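Local coordinates for protein prolyl endopeptidase (PDB 2BKL) that probably hydrolyses peptide bonds on the carboxyl side of proline, and far less readily of alanine, in oligopeptides, acting as a serine endopeptidase, at residues Glu335-Ala340 with Asn457-Ala462; Thr428-Phe433 with Lys491-Ala496. All blocks are in the same frame, centred on the assembly; numbering follows the deposited sequence.

How the contacts relate
Both contacts lie on the same side of the chain's centre, with their own centres about 11 Å apart, and their segments alternate along the sequence. Contact 1 joins a propeller hairpin to a loop of the hydrolase domain; contact 2 lies within the hydrolase domain. Phe433 ties them together: its CZ is 3.8 Å from Ala340 O and its CE2 3.9 Å from Met460 O. A second junction sets Asn457 N 3.5 Å from His494 CD2. Asn482 serves both, giving ND2 to Met460 O and O to Trp493 NE1. The Met460 side chain is about 10 Å from the bound benzyloxycarbonyl-alanyl-proline, and Phe456, just before Asn457, lines that pocket.

Contact 1 of 2, residues Glu335-Ala340 with Asn457-Ala462; sequences EYLKDA and NVNMEA
Leu337 and Asn459 meet where the beta-propeller faces the alpha/beta-hydrolase domain. Residues 335-338 end strand 331-338 of a four-stranded antiparallel blade, and Asp339 and Ala340, both with positive phi, form the type I' turn leading into strand 341-348. Residues 457-462 belong to an irregular loop following strand 448-451.

From its CB, which points toward the loop, the Leu337 side chain forks at CG, still too far back to touch Asn459. CD1 turns to the hairpin's own end, 3.8 Å from Ala340 C. CD2 makes the contact across, 4.0 Å from Asn459 CG. The line between these two carbons is nearly perpendicular to the amide plane, and CD2 is about equally far from OD1 and ND2; the methyl therefore sits over the amide face. Asn459 offers that face with CG anti to its carbonyl carbon (chi1 -55°). Leu337 and Asn459 reach alongside each other in opposing senses.

Water carries the polar part of the contact. Ala340 O accepts from two waters, at 2.8 Å from water 1 and 2.9 Å from water 2. Water 1 in turn accepts from Ala462 N at 3.0 Å. Water 2 donates its other hydrogen to Met460 O, which also receives Asn482 ND2. The oxygen of water 2 is 3.4 Å from Leu337 CD2, so the methyl walls the bridge. With CA atoms no nearer than 6.7 Å (Ala340 to Glu461) and 157 Å² buried, the two segments meet through a thin, water-bridged contact, although Asp339 OD1 bonds directly to Tyr489 OH nearby. Farther along, two carboxylates of like charge would probably disfavour closer approach if both are ionised: Glu335 OE2 is 4.7 Å from Glu461 OE2, while Glu335 OE1 is held by Ser324 OG.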
loop_
_atom_site.group_PDB
_atom_site.type_symbol
_atom_site.label_atom_id
_atom_site.label_comp_id
_atom_site.label_asym_id
_atom_site.label_seq_id
_atom_site.Cartn_x
_atom_site.Cartn_y
_atom_site.Cartn_z
ATOM N N GLU A 335 -10.761 -14.177 7.051
ATOM C CA GLU A 335 -11.085 -13.284 5.943
ATOM C C GLU A 335 -10.704 -13.979 4.644
ATOM O O GLU A 335 -9.530 -14.214 4.375
ATOM C CB GLU A 335 -10.321 -11.972 6.056
ATOM C CG GLU A 335 -10.662 -10.954 4.972
ATOM C CD GLU A 335 -9.669 -9.809 4.890
ATOM O OE1 GLU A 335 -8.671 -9.751 5.632
ATOM O OE2 GLU A 335 -9.876 -8.975 3.995
ATOM N N TYR A 336 -11.716 -14.290 3.851
ATOM C CA TYR A 336 -11.601 -14.949 2.536
ATOM C C TYR A 336 -11.885 -13.938 1.416
ATOM O O TYR A 336 -12.562 -12.942 1.619
ATOM C CB TYR A 336 -12.562 -16.106 2.406
ATOM C CG TYR A 336 -12.170 -17.324 3.209
ATOM C CD1 TYR A 336 -11.283 -18.268 2.704
ATOM C CD2 TYR A 336 -12.663 -17.523 4.483
ATOM C CE1 TYR A 336 -10.940 -19.397 3.440
ATOM C CE2 TYR A 336 -12.315 -18.592 5.216
ATOM C CZ TYR A 336 -11.457 -19.553 4.696
ATOM O OH TYR A 336 -11.087 -20.660 5.443
ATOM N N LEU A 337 -11.338 -14.232 0.235
ATOM C CA LEU A 337 -11.665 -13.534 -0.988
ATOM C C LEU A 337 -12.224 -14.527 -1.977
ATOM O O LEU A 337 -11.570 -15.528 -2.283
ATOM C CB LEU A 337 -10.413 -12.888 -1.563
ATOM C CG LEU A 337 -10.549 -11.556 -2.274
ATOM C CD1 LEU A 337 -10.987 -10.462 -1.308
ATOM C CD2 LEU A 337 -9.224 -11.179 -2.945
ATOM N N LYS A 338 -13.423 -14.276 -2.479
ATOM C CA LYS A 338 -14.087 -15.093 -3.504
ATOM C C LYS A 338 -14.252 -14.188 -4.710
ATOM O O LYS A 338 -14.984 -13.195 -4.642
ATOM C CB LYS A 338 -15.464 -15.595 -3.022
ATOM C CG LYS A 338 -15.416 -16.440 -1.745
ATOM C CD LYS A 338 -16.816 -16.812 -1.202
ATOM C CE LYS A 338 -17.665 -17.577 -2.225
ATOM N NZ LYS A 338 -18.992 -17.976 -1.608
ATOM N N ASP A 339 -13.566 -14.526 -5.800
ATOM C CA ASP A 339 -13.521 -13.663 -6.988
ATOM C C ASP A 339 -13.344 -12.184 -6.615
ATOM O O ASP A 339 -14.089 -11.322 -7.050
ATOM C CB ASP A 339 -14.769 -13.868 -7.851
ATOM C CG ASP A 339 -14.809 -15.225 -8.488
ATOM O OD1 ASP A 339 -13.791 -15.648 -9.071
ATOM O OD2 ASP A 339 -15.840 -15.935 -8.476
ATOM N N ALA A 340 -12.338 -11.924 -5.798
ATOM C CA ALA A 340 -11.926 -10.561 -5.431
ATOM C C ALA A 340 -12.875 -9.781 -4.519
ATOM O O ALA A 340 -12.667 -8.574 -4.339
ATOM C CB ALA A 340 -11.619 -9.741 -6.666
ATOM N N ASN A 457 1.452 -9.399 -4.001
ATOM C CA ASN A 457 0.345 -10.047 -3.306
ATOM C C ASN A 457 -0.739 -9.064 -2.872
ATOM O O ASN A 457 -1.579 -9.381 -2.030
ATOM C CB ASN A 457 0.880 -10.862 -2.125
ATOM C CG ASN A 457 0.059 -12.071 -1.816
ATOM O OD1 ASN A 457 -0.376 -12.811 -2.710
ATOM N ND2 ASN A 457 -0.175 -12.294 -0.520
ATOM N N VAL A 458 -0.759 -7.875 -3.468
ATOM C CA VAL A 458 -1.718 -6.833 -3.146
ATOM C C VAL A 458 -2.997 -7.053 -3.922
ATOM O O VAL A 458 -2.965 -7.315 -5.124
ATOM C CB VAL A 458 -1.122 -5.443 -3.474
ATOM C CG1 VAL A 458 -2.155 -4.323 -3.342
ATOM C CG2 VAL A 458 0.034 -5.163 -2.548
ATOM N N ASN A 459 -4.123 -6.971 -3.243
ATOM C CA ASN A 459 -5.415 -7.151 -3.882
ATOM C C ASN A 459 -6.092 -5.837 -4.180
ATOM O O ASN A 459 -6.036 -4.896 -3.377
ATOM C CB ASN A 459 -6.324 -7.982 -3.002
ATOM C CG ASN A 459 -5.692 -9.278 -2.645
ATOM O OD1 ASN A 459 -5.189 -9.959 -3.508
ATOM N ND2 ASN A 459 -5.641 -9.586 -1.360
ATOM N N MET A 460 -6.702 -5.740 -5.357
ATOM C CA MET A 460 -7.524 -4.581 -5.696
ATOM C C MET A 460 -8.927 -4.845 -5.218
ATOM O O MET A 460 -9.581 -5.740 -5.686
ATOM C CB MET A 460 -7.505 -4.275 -7.211
ATOM C CG MET A 460 -6.134 -4.170 -7.822
ATOM S SD MET A 460 -5.212 -2.739 -7.262
ATOM C CE MET A 460 -4.525 -3.190 -6.286
ATOM N N GLU A 461 -9.409 -4.014 -4.305
ATOM C CA GLU A 461 -10.712 -4.218 -3.719
ATOM C C GLU A 461 -11.610 -3.035 -3.974
ATOM O O GLU A 461 -11.161 -1.956 -4.360
ATOM C CB GLU A 461 -10.615 -4.343 -2.192
ATOM C CG GLU A 461 -9.775 -5.452 -1.633
ATOM C CD GLU A 461 -9.576 -5.266 -0.125
ATOM O OE1 GLU A 461 -10.142 -4.279 0.462
ATOM O OE2 GLU A 461 -8.852 -6.106 0.459
ATOM N N ALA A 462 -12.869 -3.242 -3.624
ATOM C CA ALA A 462 -13.925 -2.212 -3.729
ATOM C C ALA A 462 -13.896 -1.171 -2.605
ATOM O O ALA A 462 -14.851 -1.034 -1.784
ATOM C CB ALA A 462 -15.315 -2.917 -3.773
HETATM O O HOH W 1 -13.590 -6.106 -3.318
HETATM O O HOH W 2 -9.863 -7.946 -3.871
#

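Contact 2 of 2, residues Thr428-Phe433 with Lys491-Ala496; sequences TKVPMF and KAWHDA
Lys491 NZ, gripped by Asp495 OD2 at 2.9 Å through the syn lone pair and by Gly272 O, braces the short helix that sends Trp493 against Thr428 and its neighbours. The strand, 429-437, is next to the edge strand in the mixed eight-stranded sheet of the alpha/beta-hydrolase domain. Helix and strand axes run almost at right angles (94°) and stay 12.6 Å apart, so the indole has to span the gap. It can because CG lies anti to the backbone N (chi1 -157°), leading the six-membered ring to the strand.

There Thr428 CG2 approaches Trp493 CZ3 obliquely at 3.6 Å, while Thr428 OG1 is bonded to Asp426 OD1. Pro431 CD, also oblique, lies 4.0 Å from Trp493 CZ2; it and Thr428 CG2 lie on opposite sides of the indole plane. Tyr489 packs edge-to-face with the Trp493 ring. The buried indole's NE1 is satisfied by Asn482 O, and Asn482 also shares a backbone hydrogen bond with Pro431, fixing ring and strand to one residue. Between Thr428 and Pro431, Lys429 O meets the ring edge, near its plane, 3.6 Å from Trp493 CH2.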
loop_
_atom_site.group_PDB
_atom_site.type_symbol
_atom_site.label_atom_id
_atom_site.label_comp_id
_atom_site.label_asym_id
_atom_site.label_seq_id
_atom_site.Cartn_x
_atom_site.Cartn_y
_atom_site.Cartn_z
ATOM N N THR A 428 -5.842 -16.968 -19.397
ATOM C CA THR A 428 -6.219 -16.686 -18.012
ATOM C C THR A 428 -7.422 -15.750 -17.914
ATOM O O THR A 428 -7.445 -14.700 -18.551
ATOM C CB THR A 428 -5.023 -16.070 -17.247
ATOM O OG1 THR A 428 -3.908 -16.973 -17.267
ATOM C CG2 THR A 428 -5.362 -15.894 -15.743
ATOM N N LYS A 429 -8.402 -16.120 -17.088
ATOM C CA LYS A 429 -9.564 -15.279 -16.843
ATOM C C LYS A 429 -9.277 -14.322 -15.707
ATOM O O LYS A 429 -9.041 -14.745 -14.571
ATOM C CB LYS A 429 -10.805 -16.149 -16.540
ATOM C CG LYS A 429 -11.043 -17.335 -17.515
ATOM C CD LYS A 429 -11.039 -16.897 -18.980
ATOM C CE LYS A 429 -11.270 -18.057 -19.922
ATOM N NZ LYS A 429 -10.233 -19.122 -19.844
ATOM N N VAL A 430 -9.283 -13.044 -16.031
ATOM C CA VAL A 430 -8.903 -12.010 -15.098
ATOM C C VAL A 430 -10.129 -11.217 -14.691
ATOM O O VAL A 430 -10.899 -10.805 -15.572
ATOM C CB VAL A 430 -7.884 -11.055 -15.734
ATOM C CG1 VAL A 430 -7.482 -9.953 -14.724
ATOM C CG2 VAL A 430 -6.655 -11.794 -16.259
ATOM N N PRO A 431 -10.369 -10.996 -13.403
ATOM C CA PRO A 431 -11.490 -10.147 -12.989
ATOM C C PRO A 431 -11.227 -8.665 -13.166
ATOM O O PRO A 431 -10.078 -8.212 -13.115
ATOM C CB PRO A 431 -11.670 -10.435 -11.516
ATOM C CG PRO A 431 -10.701 -11.549 -11.187
ATOM C CD PRO A 431 -9.629 -11.525 -12.241
ATOM N N MET A 432 -12.295 -7.914 -13.364
ATOM C CA MET A 432 -12.233 -6.458 -13.416
ATOM C C MET A 432 -13.536 -5.880 -12.896
ATOM O O MET A 432 -14.629 -6.376 -13.241
ATOM C CB MET A 432 -11.945 -5.969 -14.844
ATOM C CG MET A 432 -11.922 -4.470 -14.959
ATOM S SD MET A 432 -11.092 -3.886 -16.488
ATOM C CE MET A 432 -11.979 -4.718 -17.742
ATOM N N PHE A 433 -13.458 -4.845 -12.062
ATOM C CA PHE A 433 -14.609 -4.034 -11.683
ATOM C C PHE A 433 -14.785 -2.877 -12.634
ATOM O O PHE A 433 -13.812 -2.247 -13.037
ATOM C CB PHE A 433 -14.450 -3.483 -10.263
ATOM C CG PHE A 433 -14.308 -4.516 -9.187
ATOM C CD1 PHE A 433 -15.398 -5.279 -8.793
ATOM C CD2 PHE A 433 -13.089 -4.697 -8.522
ATOM C CE1 PHE A 433 -15.279 -6.232 -7.777
ATOM C CE2 PHE A 433 -12.987 -5.615 -7.494
ATOM C CZ PHE A 433 -14.051 -6.381 -7.131
ATOM N N LYS A 491 -1.564 -17.819 -4.002
ATOM C CA LYS A 491 -0.151 -17.846 -4.328
ATOM C C LYS A 491 0.115 -17.977 -5.819
ATOM O O LYS A 491 1.044 -17.379 -6.342
ATOM C CB LYS A 491 0.568 -18.951 -3.546
ATOM C CG LYS A 491 2.020 -19.138 -3.889
ATOM C CD LYS A 491 2.580 -20.352 -3.152
ATOM C CE LYS A 491 3.914 -20.825 -3.692
ATOM N NZ LYS A 491 4.946 -19.801 -3.576
ATOM N N ALA A 492 -0.694 -18.790 -6.486
ATOM C CA ALA A 492 -0.533 -19.003 -7.900
ATOM C C ALA A 492 -0.734 -17.709 -8.699
ATOM O O ALA A 492 -0.130 -17.527 -9.736
ATOM C CB ALA A 492 -1.528 -20.041 -8.354
ATOM N N TRP A 493 -1.605 -16.835 -8.220
ATOM C CA TRP A 493 -1.912 -15.550 -8.881
ATOM C C TRP A 493 -0.716 -14.607 -8.731
ATOM O O TRP A 493 -0.283 -13.969 -9.690
ATOM C CB TRP A 493 -3.150 -14.944 -8.270
ATOM C CG TRP A 493 -3.881 -13.962 -9.137
ATOM C CD1 TRP A 493 -4.062 -12.645 -8.903
ATOM C CD2 TRP A 493 -4.607 -14.267 -10.321
ATOM N NE1 TRP A 493 -4.816 -12.076 -9.895
ATOM C CE2 TRP A 493 -5.161 -13.070 -10.784
ATOM C CE3 TRP A 493 -4.823 -15.444 -11.060
ATOM C CZ2 TRP A 493 -5.949 -13.008 -11.907
ATOM C CZ3 TRP A 493 -5.598 -15.377 -12.186
ATOM C CH2 TRP A 493 -6.144 -14.162 -12.599
ATOM N N HIS A 494 -0.160 -14.558 -7.531
ATOM C CA HIS A 494 0.979 -13.732 -7.227
ATOM C C HIS A 494 2.191 -14.224 -8.044
ATOM O O HIS A 494 2.859 -13.447 -8.729
ATOM C CB HIS A 494 1.269 -13.773 -5.702
ATOM C CG HIS A 494 2.481 -13.020 -5.284
ATOM N ND1 HIS A 494 3.268 -13.433 -4.235
ATOM C CD2 HIS A 494 3.063 -11.902 -5.780
ATOM C CE1 HIS A 494 4.285 -12.596 -4.099
ATOM N NE2 HIS A 494 4.184 -11.652 -5.024
ATOM N N ASP A 495 2.462 -15.514 -7.943
ATOM C CA ASP A 495 3.647 -16.088 -8.596
ATOM C C ASP A 495 3.620 -15.963 -10.107
ATOM O O ASP A 495 4.675 -15.802 -10.735
ATOM C CB ASP A 495 3.857 -17.549 -8.201
ATOM C CG ASP A 495 4.413 -17.714 -6.802
ATOM O OD1 ASP A 495 4.826 -16.712 -6.157
ATOM O OD2 ASP A 495 4.425 -18.860 -6.279
ATOM N N ALA A 496 2.432 -16.004 -10.707
ATOM C CA ALA A 496 2.327 -15.857 -12.152
ATOM C C ALA A 496 2.476 -14.411 -12.626
ATOM O O ALA A 496 2.323 -14.143 -13.827
ATOM C CB ALA A 496 1.025 -16.441 -12.650
#